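Local coordinates for 16S rRNA (adenine(1408)-N(1))-methyltransferase (Catenulispora acidiphila, PDB 4X1O), which probably methylates N1 of an adenine in 16S ribosomal RNA, with S-adenosyl-L-methionine as methyl donor, in a family linked to aminoglycoside resistance, at residues A[71-76]-A[102-107]; A[124-129]-A[158-163]; A[202-207]-A[234-239]. All coordinates share one frame; numbering follows the deposited sequence.

In the fold
All three interactions lie in one seven-stranded sheet of the order 3-2-1-4-5-7-6 that marks the class I, Rossmann-like methyltransferases. Interaction 1 pairs the outermost strand 103-107 with its neighbour, interaction 2 sits near the middle, and interaction 3 closes the far side, where the last pair of strands runs antiparallel. The first two are buried, parallel and mostly aliphatic, and both end close to residues that bind S-adenosyl-L-methionine or its product. Interaction 3 is only partly buried; it keeps an apolar face but adds a beta bulge, a salt bridge and waters. Interactions 2 and 3 touch through strands 157-163 and 229-239, whereas interaction 1 stands apart.

Interaction 1 (A[71-76]-A[102-107]); sequences EWLVVG and NLVLVS
Trp72 and Asn102 open a parallel pairing of strands 72-78 and 103-107, the two strands of a beta-alpha-beta unit whose helix is 85-91, at one side of the Rossmann-like methyltransferase sheet. Asn102 ND2 lies 2.9 Å from Trp72 O, which sits close to the plane of the amide. With CG lodged between backbone N and carbonyl carbon (chi1 56°), the amide of Asn102 is turned toward the first strand, and ND2 also bonds to Ala66 O of helix 60-68. Leu73 reaches over with CD1, 3.9 Å from Val104 CG2, on the face that helix 37-46 covers. Val74 starts the regular ladder, its N bonded to Asn102 O and its O to Val104 N. On the face toward helix 60-68, the side chains of Val74 and Leu103 cross obliquely, CG1 to CD1 at 3.7 Å. The backbone of Val75 turns the other way, to Leu51 and Asp53 of strand 49-54, while Val75 CG1 meets Val106 CG2 at 3.7 Å. Gly76 lies two residues before Asp78, which binds S-adenosyl-L-methionine. Gly76 N bonds to Val104 O, and Gly76 O takes Val106 N at 2.7 Å, the carbonyl aimed almost exactly at that nitrogen (C=O...N 179°).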
ATOM      1  N   GLU A  71     -14.551  -2.041 -11.090  1.00 17.61           N
ATOM      2  CA  GLU A  71     -14.599  -3.491 -10.970  1.00 15.85           C
ATOM      3  C   GLU A  71     -13.555  -4.026  -9.970  1.00 18.06           C
ATOM      4  O   GLU A  71     -13.574  -5.213  -9.623  1.00 19.78           O
ATOM      5  CB  GLU A  71     -14.396  -4.125 -12.347  1.00 17.34           C
ATOM      6  CG  GLU A  71     -12.964  -4.064 -12.863  1.00 24.22           C
ATOM      7  CD  GLU A  71     -12.576  -2.749 -13.536  1.00 30.19           C
ATOM      8  OE1 GLU A  71     -13.259  -1.724 -13.356  1.00 26.88           O
ATOM      9  OE2 GLU A  71     -11.562  -2.749 -14.267  1.00 44.99           O
ATOM     10  N   TRP A  72     -12.643  -3.167  -9.529  1.00 16.40           N
ATOM     11  CA  TRP A  72     -11.666  -3.565  -8.503  1.00 17.49           C
ATOM     12  C   TRP A  72     -12.207  -3.298  -7.112  1.00 20.29           C
ATOM     13  O   TRP A  72     -12.810  -2.256  -6.872  1.00 17.39           O
ATOM     14  CB  TRP A  72     -10.336  -2.811  -8.620  1.00 18.17           C
ATOM     15  CG  TRP A  72      -9.536  -3.076  -9.852  1.00 21.84           C
ATOM     16  CD1 TRP A  72      -9.839  -3.926 -10.871  1.00 26.00           C
ATOM     17  CD2 TRP A  72      -8.282  -2.467 -10.189  1.00 23.98           C
ATOM     18  NE1 TRP A  72      -8.847  -3.882 -11.831  1.00 24.91           N
ATOM     19  CE2 TRP A  72      -7.885  -2.988 -11.432  1.00 27.62           C
ATOM     20  CE3 TRP A  72      -7.464  -1.525  -9.556  1.00 32.30           C
ATOM     21  CZ2 TRP A  72      -6.693  -2.606 -12.057  1.00 27.59           C
ATOM     22  CZ3 TRP A  72      -6.280  -1.140 -10.179  1.00 28.52           C
ATOM     23  CH2 TRP A  72      -5.914  -1.680 -11.418  1.00 26.87           C
ATOM     24  N   LEU A  73     -11.962  -4.224  -6.191  1.00 12.64           N
ATOM     25  CA  LEU A  73     -12.183  -3.933  -4.782  1.00 12.85           C
ATOM     26  C   LEU A  73     -10.865  -3.370  -4.248  1.00 20.53           C
ATOM     27  O   LEU A  73      -9.852  -4.058  -4.262  1.00 18.01           O
ATOM     28  CB  LEU A  73     -12.602  -5.190  -4.029  1.00 17.02           C
ATOM     29  CG  LEU A  73     -13.007  -4.987  -2.564  1.00 20.99           C
ATOM     30  CD1 LEU A  73     -14.225  -4.077  -2.456  1.00 26.65           C
ATOM     31  CD2 LEU A  73     -13.297  -6.339  -1.921  1.00 20.58           C
ATOM     32  N   VAL A  74     -10.873  -2.105  -3.841  1.00 14.86           N
ATOM     33  CA  VAL A  74      -9.655  -1.423  -3.445  1.00 16.42           C
ATOM     34  C   VAL A  74      -9.676  -1.307  -1.937  1.00 19.20           C
ATOM     35  O   VAL A  74     -10.543  -0.653  -1.380  1.00 17.18           O
ATOM     36  CB  VAL A  74      -9.545  -0.030  -4.094  1.00 15.95           C
ATOM     37  CG1 VAL A  74      -8.297   0.707  -3.580  1.00 16.28           C
ATOM     38  CG2 VAL A  74      -9.529  -0.157  -5.615  1.00 17.12           C
ATOM     39  N   VAL A  75      -8.732  -1.962  -1.280  1.00 15.73           N
ATOM     40  CA  VAL A  75      -8.725  -2.020   0.177  1.00 13.89           C
ATOM     41  C   VAL A  75      -7.530  -1.260   0.694  1.00 24.04           C
ATOM     42  O   VAL A  75      -6.408  -1.678   0.464  1.00 20.54           O
ATOM     43  CB  VAL A  75      -8.649  -3.475   0.679  1.00 14.57           C
ATOM     44  CG1 VAL A  75      -8.768  -3.531   2.189  1.00 20.50           C
ATOM     45  CG2 VAL A  75      -9.743  -4.294   0.005  1.00 19.00           C
ATOM     46  N   GLY A  76      -7.765  -0.152   1.391  1.00 17.26           N
ATOM     47  CA  GLY A  76      -6.665   0.607   1.948  1.00 17.98           C
ATOM     48  C   GLY A  76      -6.487   0.239   3.403  1.00 21.57           C
ATOM     49  O   GLY A  76      -7.446   0.252   4.167  1.00 26.49           O
ATOM     50  N   ASN A 102     -16.656   0.711  -3.961  1.00 18.31           N
ATOM     51  CA  ASN A 102     -15.656  -0.350  -4.013  1.00 18.44           C
ATOM     52  C   ASN A 102     -14.372  -0.053  -3.257  1.00 20.89           C
ATOM     53  O   ASN A 102     -13.393  -0.796  -3.382  1.00 19.35           O
ATOM     54  CB  ASN A 102     -15.285  -0.640  -5.464  1.00 15.88           C
ATOM     55  CG  ASN A 102     -14.788   0.599  -6.202  1.00 18.91           C
ATOM     56  OD1 ASN A 102     -15.246   1.720  -5.959  1.00 18.79           O
ATOM     57  ND2 ASN A 102     -13.871   0.396  -7.138  1.00 14.06           N
ATOM     58  N   LEU A 103     -14.350   1.067  -2.543  1.00 15.74           N
ATOM     59  CA  LEU A 103     -13.237   1.397  -1.674  1.00 15.73           C
ATOM     60  C   LEU A 103     -13.556   0.989  -0.234  1.00 17.77           C
ATOM     61  O   LEU A 103     -14.599   1.354   0.340  1.00 19.12           O
ATOM     62  CB  LEU A 103     -12.915   2.894  -1.766  1.00 15.44           C
ATOM     63  CG  LEU A 103     -11.785   3.406  -0.888  1.00 19.27           C
ATOM     64  CD1 LEU A 103     -10.453   2.823  -1.430  1.00 18.30           C
ATOM     65  CD2 LEU A 103     -11.741   4.919  -0.888  1.00 20.24           C
ATOM     66  N   VAL A 104     -12.658   0.213   0.346  1.00 15.26           N
ATOM     67  CA  VAL A 104     -12.772  -0.206   1.724  1.00 17.80           C
ATOM     68  C   VAL A 104     -11.547   0.281   2.491  1.00 20.86           C
ATOM     69  O   VAL A 104     -10.415  -0.090   2.171  1.00 21.76           O
ATOM     70  CB  VAL A 104     -12.891  -1.743   1.848  1.00 21.16           C
ATOM     71  CG1 VAL A 104     -13.076  -2.131   3.306  1.00 30.13           C
ATOM     72  CG2 VAL A 104     -14.063  -2.258   1.015  1.00 19.36           C
ATOM     73  N   LEU A 105     -11.773   1.116   3.502  1.00 18.75           N
ATOM     74  CA  LEU A 105     -10.667   1.658   4.277  1.00 22.34           C
ATOM     75  C   LEU A 105     -10.615   0.970   5.631  1.00 24.70           C
ATOM     76  O   LEU A 105     -11.532   1.103   6.447  1.00 23.23           O
ATOM     77  CB  LEU A 105     -10.811   3.174   4.432  1.00 24.61           C
ATOM     78  CG  LEU A 105     -10.834   3.897   3.080  1.00 30.24           C
ATOM     79  CD1 LEU A 105     -11.214   5.378   3.235  1.00 31.66           C
ATOM     80  CD2 LEU A 105      -9.507   3.743   2.346  1.00 26.16           C
ATOM     81  N   VAL A 106      -9.535   0.221   5.844  1.00 23.48           N
ATOM     82  CA  VAL A 106      -9.356  -0.629   7.023  1.00 26.59           C
ATOM     83  C   VAL A 106      -8.372  -0.026   8.004  1.00 23.59           C
ATOM     84  O   VAL A 106      -7.265   0.347   7.618  1.00 25.44           O
ATOM     85  CB  VAL A 106      -8.826  -2.042   6.623  1.00 23.64           C
ATOM     86  CG1 VAL A 106      -8.541  -2.896   7.870  1.00 26.33           C
ATOM     87  CG2 VAL A 106      -9.802  -2.737   5.674  1.00 25.87           C
ATOM     88  N   SER A 107      -8.759   0.066   9.273  1.00 23.18           N
ATOM     89  CA  SER A 107      -7.842   0.528  10.301  1.00 25.52           C
ATOM     90  C   SER A 107      -7.109  -0.664  10.882  1.00 35.91           C
ATOM     91  O   SER A 107      -7.656  -1.408  11.695  1.00 37.98           O
ATOM     92  CB  SER A 107      -8.581   1.282  11.407  1.00 29.94           C
ATOM     93  OG  SER A 107      -7.670   1.762  12.379  1.00 42.09           O
TER

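Interaction 2 (A[124-129]-A[158-163]); sequences VMVLMP and LEISIG
Val126 CB rests 4.0 Å from Ile160 CG1, in a parallel ladder that joins the fourth and fifth strands of the methyltransferase sheet. From there the side chain forks. CG2, anti to the carbonyl carbon, touches Leu158 CD1 at 4.0 Å; CG1, anti to the backbone N (chi1 178°), heads forward along the strand to Pro129 CB at 3.7 Å. The same Leu158 methyl also lies 3.7 Å from Val124 CG1, so it links the two valines on that face. Around the other face the neighbours are more polar: Glu159 OE1 approaches Met125 CG at 3.5 Å, and it also lies near Glu123, a like charge that may disfavour full ionisation of both. Where the first strand ends, Met128 takes a left-handed backbone conformation (phi 49°), yet its N still bonds to Ser161 O at 2.8 Å. Pro129 then lays its ring across Ile162, CG to CG1 at 4.0 Å, the two side chains nearly perpendicular. Met128 packs near Ser217 and Pro129 near Leu133, both binding residues for S-adenosyl-L-homocysteine. Helix 131-139 covers the valine and isoleucine face through Leu133 and Val137, while strands 49-54 and 229-239 flank the pair within the sheet.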
ATOM      1  N   VAL A 124      -0.734  -6.394  -4.203  1.00 13.12           N
ATOM      2  CA  VAL A 124      -0.458  -5.624  -2.995  1.00 15.34           C
ATOM      3  C   VAL A 124       0.411  -4.455  -3.384  1.00 21.08           C
ATOM      4  O   VAL A 124       1.411  -4.627  -4.076  1.00 17.87           O
ATOM      5  CB  VAL A 124       0.238  -6.473  -1.924  1.00 15.16           C
ATOM      6  CG1 VAL A 124       0.593  -5.619  -0.698  1.00 15.29           C
ATOM      7  CG2 VAL A 124      -0.642  -7.684  -1.566  1.00 15.93           C
ATOM      8  N   MET A 125       0.028  -3.256  -2.977  1.00 13.52           N
ATOM      9  CA  MET A 125       0.817  -2.081  -3.329  1.00 16.90           C
ATOM     10  C   MET A 125       1.263  -1.363  -2.082  1.00 19.94           C
ATOM     11  O   MET A 125       0.446  -1.084  -1.198  1.00 17.13           O
ATOM     12  CB  MET A 125       0.016  -1.115  -4.219  1.00 16.16           C
ATOM     13  CG  MET A 125      -0.270  -1.654  -5.618  1.00 19.66           C
ATOM     14  SD  MET A 125      -1.024  -0.318  -6.597  1.00 32.66           S
ATOM     15  CE  MET A 125       0.366   0.170  -7.619  1.00 93.73           C
ATOM     16  N   VAL A 126       2.558  -1.064  -2.009  1.00 12.08           N
ATOM     17  CA  VAL A 126       3.090  -0.260  -0.912  1.00 15.49           C
ATOM     18  C   VAL A 126       3.623   1.026  -1.504  1.00 18.09           C
ATOM     19  O   VAL A 126       4.723   1.060  -2.035  1.00 19.87           O
ATOM     20  CB  VAL A 126       4.192  -1.019  -0.145  1.00 17.88           C
ATOM     21  CG1 VAL A 126       4.777  -0.160   0.978  1.00 18.25           C
ATOM     22  CG2 VAL A 126       3.645  -2.339   0.409  1.00 20.03           C
ATOM     23  N   LEU A 127       2.828   2.090  -1.455  1.00 15.65           N
ATOM     24  CA  LEU A 127       3.195   3.301  -2.169  1.00 16.44           C
ATOM     25  C   LEU A 127       3.601   4.407  -1.197  1.00 20.12           C
ATOM     26  O   LEU A 127       2.841   4.767  -0.292  1.00 21.32           O
ATOM     27  CB  LEU A 127       2.032   3.760  -3.062  1.00 21.15           C
ATOM     28  CG  LEU A 127       1.410   2.701  -3.983  1.00 25.56           C
ATOM     29  CD1 LEU A 127       0.243   3.300  -4.770  1.00 25.84           C
ATOM     30  CD2 LEU A 127       2.453   2.096  -4.931  1.00 30.40           C
ATOM     31  N   MET A 128       4.805   4.943  -1.370  1.00 22.96           N
ATOM     32  CA  MET A 128       5.282   6.007  -0.471  1.00 24.47           C
ATOM     33  C   MET A 128       5.097   5.687   1.026  1.00 21.92           C
ATOM     34  O   MET A 128       4.456   6.442   1.759  1.00 23.16           O
ATOM     35  CB  MET A 128       4.566   7.323  -0.788  1.00 25.32           C
ATOM     36  CG  MET A 128       4.844   7.860  -2.185  1.00 36.46           C
ATOM     37  SD  MET A 128       6.519   8.509  -2.340  1.00123.42           S
ATOM     38  CE  MET A 128       6.463   9.838  -1.140  1.00 70.33           C
ATOM     39  N   PRO A 129       5.651   4.569   1.487  1.00 19.35           N
ATOM     40  CA  PRO A 129       5.501   4.177   2.891  1.00 19.63           C
ATOM     41  C   PRO A 129       6.265   5.088   3.850  1.00 20.20           C
ATOM     42  O   PRO A 129       7.266   5.700   3.454  1.00 17.67           O
ATOM     43  CB  PRO A 129       6.094   2.763   2.919  1.00 16.13           C
ATOM     44  CG  PRO A 129       7.102   2.784   1.849  1.00 18.91           C
ATOM     45  CD  PRO A 129       6.492   3.619   0.740  1.00 17.12           C
ATOM     46  N   LEU A 158       3.589  -7.881  -5.731  1.00 15.56           N
ATOM     47  CA  LEU A 158       3.798  -6.842  -4.749  1.00 16.24           C
ATOM     48  C   LEU A 158       4.555  -5.727  -5.436  1.00 18.43           C
ATOM     49  O   LEU A 158       5.546  -5.977  -6.105  1.00 17.73           O
ATOM     50  CB  LEU A 158       4.567  -7.356  -3.550  1.00 17.20           C
ATOM     51  CG  LEU A 158       5.188  -6.301  -2.630  1.00 18.99           C
ATOM     52  CD1 LEU A 158       4.143  -5.608  -1.758  1.00 21.32           C
ATOM     53  CD2 LEU A 158       6.245  -6.965  -1.773  1.00 22.88           C
ATOM     54  N   GLU A 159       4.076  -4.500  -5.306  1.00 14.53           N
ATOM     55  CA  GLU A 159       4.772  -3.369  -5.916  1.00 13.48           C
ATOM     56  C   GLU A 159       5.089  -2.407  -4.796  1.00 20.35           C
ATOM     57  O   GLU A 159       4.189  -1.985  -4.080  1.00 20.28           O
ATOM     58  CB  GLU A 159       3.928  -2.679  -6.986  1.00 24.43           C
ATOM     59  CG  GLU A 159       3.825  -3.444  -8.293  1.00 48.58           C
ATOM     60  CD  GLU A 159       2.413  -3.901  -8.574  1.00 76.03           C
ATOM     61  OE1 GLU A 159       1.563  -3.774  -7.667  1.00 82.68           O
ATOM     62  OE2 GLU A 159       2.153  -4.379  -9.700  1.00 85.85           O
ATOM     63  N   ILE A 160       6.369  -2.095  -4.614  1.00 15.10           N
ATOM     64  CA  ILE A 160       6.777  -1.149  -3.585  1.00 14.91           C
ATOM     65  C   ILE A 160       7.369   0.057  -4.286  1.00 18.60           C
ATOM     66  O   ILE A 160       8.170  -0.096  -5.208  1.00 18.43           O
ATOM     67  CB  ILE A 160       7.807  -1.750  -2.620  1.00 17.96           C
ATOM     68  CG1 ILE A 160       7.225  -2.957  -1.887  1.00 19.84           C
ATOM     69  CG2 ILE A 160       8.292  -0.705  -1.619  1.00 16.40           C
ATOM     70  CD1 ILE A 160       8.295  -3.734  -1.124  1.00 21.45           C
ATOM     71  N   SER A 161       6.960   1.249  -3.870  1.00 16.89           N
ATOM     72  CA  SER A 161       7.447   2.475  -4.492  1.00 16.86           C
ATOM     73  C   SER A 161       7.912   3.405  -3.401  1.00 21.96           C
ATOM     74  O   SER A 161       7.107   3.875  -2.583  1.00 23.21           O
ATOM     75  CB  SER A 161       6.358   3.154  -5.338  1.00 21.65           C
ATOM     76  OG  SER A 161       6.107   2.443  -6.539  1.00 25.76           O
ATOM     77  N   ILE A 162       9.211   3.661  -3.364  1.00 18.22           N
ATOM     78  CA  ILE A 162       9.768   4.529  -2.332  1.00 18.85           C
ATOM     79  C   ILE A 162      10.429   5.741  -2.981  1.00 23.89           C
ATOM     80  O   ILE A 162      11.315   5.594  -3.810  1.00 21.35           O
ATOM     81  CB  ILE A 162      10.798   3.768  -1.461  1.00 17.69           C
ATOM     82  CG1 ILE A 162      10.141   2.578  -0.748  1.00 21.51           C
ATOM     83  CG2 ILE A 162      11.452   4.701  -0.438  1.00 22.97           C
ATOM     84  CD1 ILE A 162      11.138   1.608  -0.166  1.00 27.76           C
ATOM     85  N   GLY A 163       9.999   6.943  -2.618  1.00 23.44           N
ATOM     86  CA  GLY A 163      10.666   8.134  -3.124  1.00 19.44           C
ATOM     87  C   GLY A 163      12.043   8.283  -2.501  1.00 23.49           C
ATOM     88  O   GLY A 163      12.196   8.177  -1.293  1.00 26.20           O
TER

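Interaction 3 (A[202-207]-A[234-239]); sequences VADVRL and HLRAVA
Arg236 O is gripped by two successive backbone amides, Ala203 N at 2.7 Å and Asp204 N at a longer 3.3 Å. Both come from the same face of the carbonyl plane, tilted by about 25°. Two residues of one strand thus face a single residue of the other, which is a classic beta bulge; the backbone of Ala203 (psi -33°) makes the extra turn. Past it the antiparallel ladder runs regularly: Arg236 N bonds to Asp204 O, and Arg206 and His234 exchange a pair of bonds, of which His234 N to Arg206 O measures 2.8 Å.

The bulge brings Ala203 and Asp204 both up to the side chain of Arg236. Bent at its third torsion (chi3 75°), Arg236 folds its guanidinium back over Asp204, so that Asp204 CB lies over one face, 3.7 Å from Arg236 NH1. The carboxylate belongs to another arginine: Arg206 takes it side-on, NE to Asp204 OD1 at 3.0 Å and NH2 to OD2. One water donates to Asp204 OD1 and to His234 O and meets His234 ND1 at the ring edge, while a second water donates to Asp204 OD2 and accepts only a weak bond from Arg236 NH2. This polar network fixes the carboxylate from several directions.

The other face is aliphatic. Val205 CG2 packs on Leu235 CG at 4.1 Å, and Val202 CG2 reaches Leu235 CD2 at 4.4 Å. Helix 191-197 covers this face, with Leu195 against both Val202 and Leu235. Strand 229-239 is held on its far side by strand 157-163, through Leu158 and Ile160, and strand 200-212 forms the sheet's outermost strand.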
ATOM      1  N   VAL A 202      11.470 -11.743  -5.751  1.00 15.18           N
ATOM      2  CA  VAL A 202      11.693 -10.450  -6.401  1.00 15.17           C
ATOM      3  C   VAL A 202      11.831 -10.599  -7.925  1.00 18.47           C
ATOM      4  O   VAL A 202      12.543 -11.477  -8.412  1.00 16.60           O
ATOM      5  CB  VAL A 202      12.940  -9.763  -5.806  1.00 15.99           C
ATOM      6  CG1 VAL A 202      13.298  -8.490  -6.587  1.00 19.19           C
ATOM      7  CG2 VAL A 202      12.677  -9.406  -4.330  1.00 19.79           C
ATOM      8  N   ALA A 203      11.149  -9.739  -8.674  1.00 14.74           N
ATOM      9  CA  ALA A 203      11.176  -9.807 -10.138  1.00 16.81           C
ATOM     10  C   ALA A 203      11.951  -8.661 -10.781  1.00 18.29           C
ATOM     11  O   ALA A 203      12.553  -8.824 -11.852  1.00 22.99           O
ATOM     12  CB  ALA A 203       9.752  -9.833 -10.683  1.00 22.11           C
ATOM     13  N   ASP A 204      11.902  -7.494 -10.157  1.00 18.38           N
ATOM     14  CA  ASP A 204      12.506  -6.304 -10.758  1.00 22.48           C
ATOM     15  C   ASP A 204      12.767  -5.278  -9.671  1.00 17.21           C
ATOM     16  O   ASP A 204      11.941  -5.077  -8.785  1.00 17.25           O
ATOM     17  CB  ASP A 204      11.586  -5.713 -11.843  1.00 21.49           C
ATOM     18  CG  ASP A 204      12.271  -4.624 -12.684  1.00 30.22           C
ATOM     19  OD1 ASP A 204      12.288  -3.436 -12.269  1.00 29.70           O
ATOM     20  OD2 ASP A 204      12.769  -4.959 -13.775  1.00 31.41           O
ATOM     21  N   VAL A 205      13.929  -4.643  -9.738  1.00 16.45           N
ATOM     22  CA  VAL A 205      14.248  -3.533  -8.854  1.00 15.79           C
ATOM     23  C   VAL A 205      14.939  -2.469  -9.683  1.00 16.83           C
ATOM     24  O   VAL A 205      15.957  -2.744 -10.328  1.00 17.84           O
ATOM     25  CB  VAL A 205      15.205  -3.919  -7.694  1.00 19.62           C
ATOM     26  CG1 VAL A 205      15.356  -2.754  -6.751  1.00 21.87           C
ATOM     27  CG2 VAL A 205      14.717  -5.170  -6.948  1.00 23.61           C
ATOM     28  N   ARG A 206      14.388  -1.261  -9.689  1.00 16.26           N
ATOM     29  CA  ARG A 206      15.007  -0.198 -10.474  1.00 14.60           C
ATOM     30  C   ARG A 206      14.627   1.153  -9.932  1.00 14.17           C
ATOM     31  O   ARG A 206      13.605   1.307  -9.259  1.00 16.53           O
ATOM     32  CB  ARG A 206      14.600  -0.274 -11.955  1.00 17.87           C
ATOM     33  CG  ARG A 206      13.135   0.114 -12.204  1.00 21.37           C
ATOM     34  CD  ARG A 206      12.773   0.082 -13.678  1.00 21.74           C
ATOM     35  NE  ARG A 206      12.785  -1.275 -14.230  1.00 19.69           N
ATOM     36  CZ  ARG A 206      12.589  -1.548 -15.511  1.00 22.67           C
ATOM     37  NH1 ARG A 206      12.366  -0.556 -16.362  1.00 21.02           N
ATOM     38  NH2 ARG A 206      12.612  -2.810 -15.945  1.00 23.25           N
ATOM     39  N   LEU A 207      15.459   2.141 -10.254  1.00 15.11           N
ATOM     40  CA  LEU A 207      15.092   3.528 -10.060  1.00 19.38           C
ATOM     41  C   LEU A 207      14.298   3.999 -11.255  1.00 20.87           C
ATOM     42  O   LEU A 207      14.601   3.650 -12.399  1.00 18.63           O
ATOM     43  CB  LEU A 207      16.327   4.417  -9.874  1.00 19.35           C
ATOM     44  CG  LEU A 207      17.093   4.229  -8.571  1.00 20.79           C
ATOM     45  CD1 LEU A 207      18.313   5.127  -8.565  1.00 30.82           C
ATOM     46  CD2 LEU A 207      16.190   4.562  -7.387  1.00 20.29           C
ATOM     47  N   HIS A 234      11.661   1.374  -7.213  1.00 17.34           N
ATOM     48  CA  HIS A 234      10.530   0.510  -7.455  1.00 16.56           C
ATOM     49  C   HIS A 234      10.948  -0.936  -7.353  1.00 19.29           C
ATOM     50  O   HIS A 234      11.898  -1.353  -8.012  1.00 18.24           O
ATOM     51  CB  HIS A 234       9.929   0.792  -8.833  1.00 22.68           C
ATOM     52  CG  HIS A 234       8.597   0.149  -9.048  1.00 40.70           C
ATOM     53  ND1 HIS A 234       8.454  -1.083  -9.652  1.00 50.28           N
ATOM     54  CD2 HIS A 234       7.349   0.557  -8.721  1.00 47.21           C
ATOM     55  CE1 HIS A 234       7.174  -1.401  -9.694  1.00 55.06           C
ATOM     56  NE2 HIS A 234       6.480  -0.425  -9.136  1.00 51.16           N
ATOM     57  N   LEU A 235      10.247  -1.694  -6.523  1.00 14.05           N
ATOM     58  CA  LEU A 235      10.509  -3.112  -6.380  1.00 17.14           C
ATOM     59  C   LEU A 235       9.253  -3.870  -6.725  1.00 18.04           C
ATOM     60  O   LEU A 235       8.179  -3.517  -6.254  1.00 21.43           O
ATOM     61  CB  LEU A 235      10.944  -3.454  -4.957  1.00 16.56           C
ATOM     62  CG  LEU A 235      11.352  -4.901  -4.657  1.00 34.18           C
ATOM     63  CD1 LEU A 235      12.421  -4.904  -3.582  1.00 31.12           C
ATOM     64  CD2 LEU A 235      10.162  -5.766  -4.224  1.00 35.17           C
ATOM     65  N   ARG A 236       9.394  -4.905  -7.541  1.00 13.81           N
ATOM     66  CA  ARG A 236       8.275  -5.792  -7.820  1.00 15.55           C
ATOM     67  C   ARG A 236       8.641  -7.203  -7.409  1.00 16.22           C
ATOM     68  O   ARG A 236       9.765  -7.660  -7.652  1.00 13.94           O
ATOM     69  CB  ARG A 236       7.903  -5.745  -9.306  1.00 18.71           C
ATOM     70  CG  ARG A 236       6.649  -6.563  -9.642  1.00 28.18           C
ATOM     71  CD  ARG A 236       6.233  -6.434 -11.112  1.00 46.84           C
ATOM     72  NE  ARG A 236       7.091  -7.201 -12.011  1.00 57.77           N
ATOM     73  CZ  ARG A 236       7.967  -6.661 -12.851  1.00 69.36           C
ATOM     74  NH1 ARG A 236       8.100  -5.343 -12.912  1.00 77.38           N
ATOM     75  NH2 ARG A 236       8.710  -7.435 -13.633  1.00 66.53           N
ATOM     76  N   ALA A 237       7.696  -7.885  -6.780  1.00 13.03           N
ATOM     77  CA  ALA A 237       7.865  -9.268  -6.359  1.00 12.95           C
ATOM     78  C   ALA A 237       6.576 -10.032  -6.610  1.00 19.86           C
ATOM     79  O   ALA A 237       5.535  -9.442  -6.927  1.00 19.86           O
ATOM     80  CB  ALA A 237       8.246  -9.343  -4.884  1.00 14.03           C
ATOM     81  N   VAL A 238       6.658 -11.348  -6.502  1.00 15.87           N
ATOM     82  CA  VAL A 238       5.499 -12.199  -6.693  1.00 15.50           C
ATOM     83  C   VAL A 238       5.329 -13.095  -5.469  1.00 17.01           C
ATOM     84  O   VAL A 238       6.296 -13.650  -4.944  1.00 14.37           O
ATOM     85  CB  VAL A 238       5.644 -13.051  -7.964  1.00 17.56           C
ATOM     86  CG1 VAL A 238       4.561 -14.117  -8.021  1.00 16.46           C
ATOM     87  CG2 VAL A 238       5.617 -12.142  -9.196  1.00 23.17           C
ATOM     88  N   ALA A 239       4.093 -13.232  -5.003  1.00 14.43           N
ATOM     89  CA  ALA A 239       3.797 -14.078  -3.852  1.00 14.89           C
ATOM     90  C   ALA A 239       4.027 -15.562  -4.147  1.00 15.52           C
ATOM     91  O   ALA A 239       3.426 -16.124  -5.068  1.00 19.40           O
ATOM     92  CB  ALA A 239       2.336 -13.856  -3.384  1.00 15.09           C
TER
HETATM   93  O   HOH W   1      10.681  -2.483 -10.614  1.00 34.66           O
HETATM   94  O   HOH W   2      11.442  -6.741 -15.373  1.00 34.67           O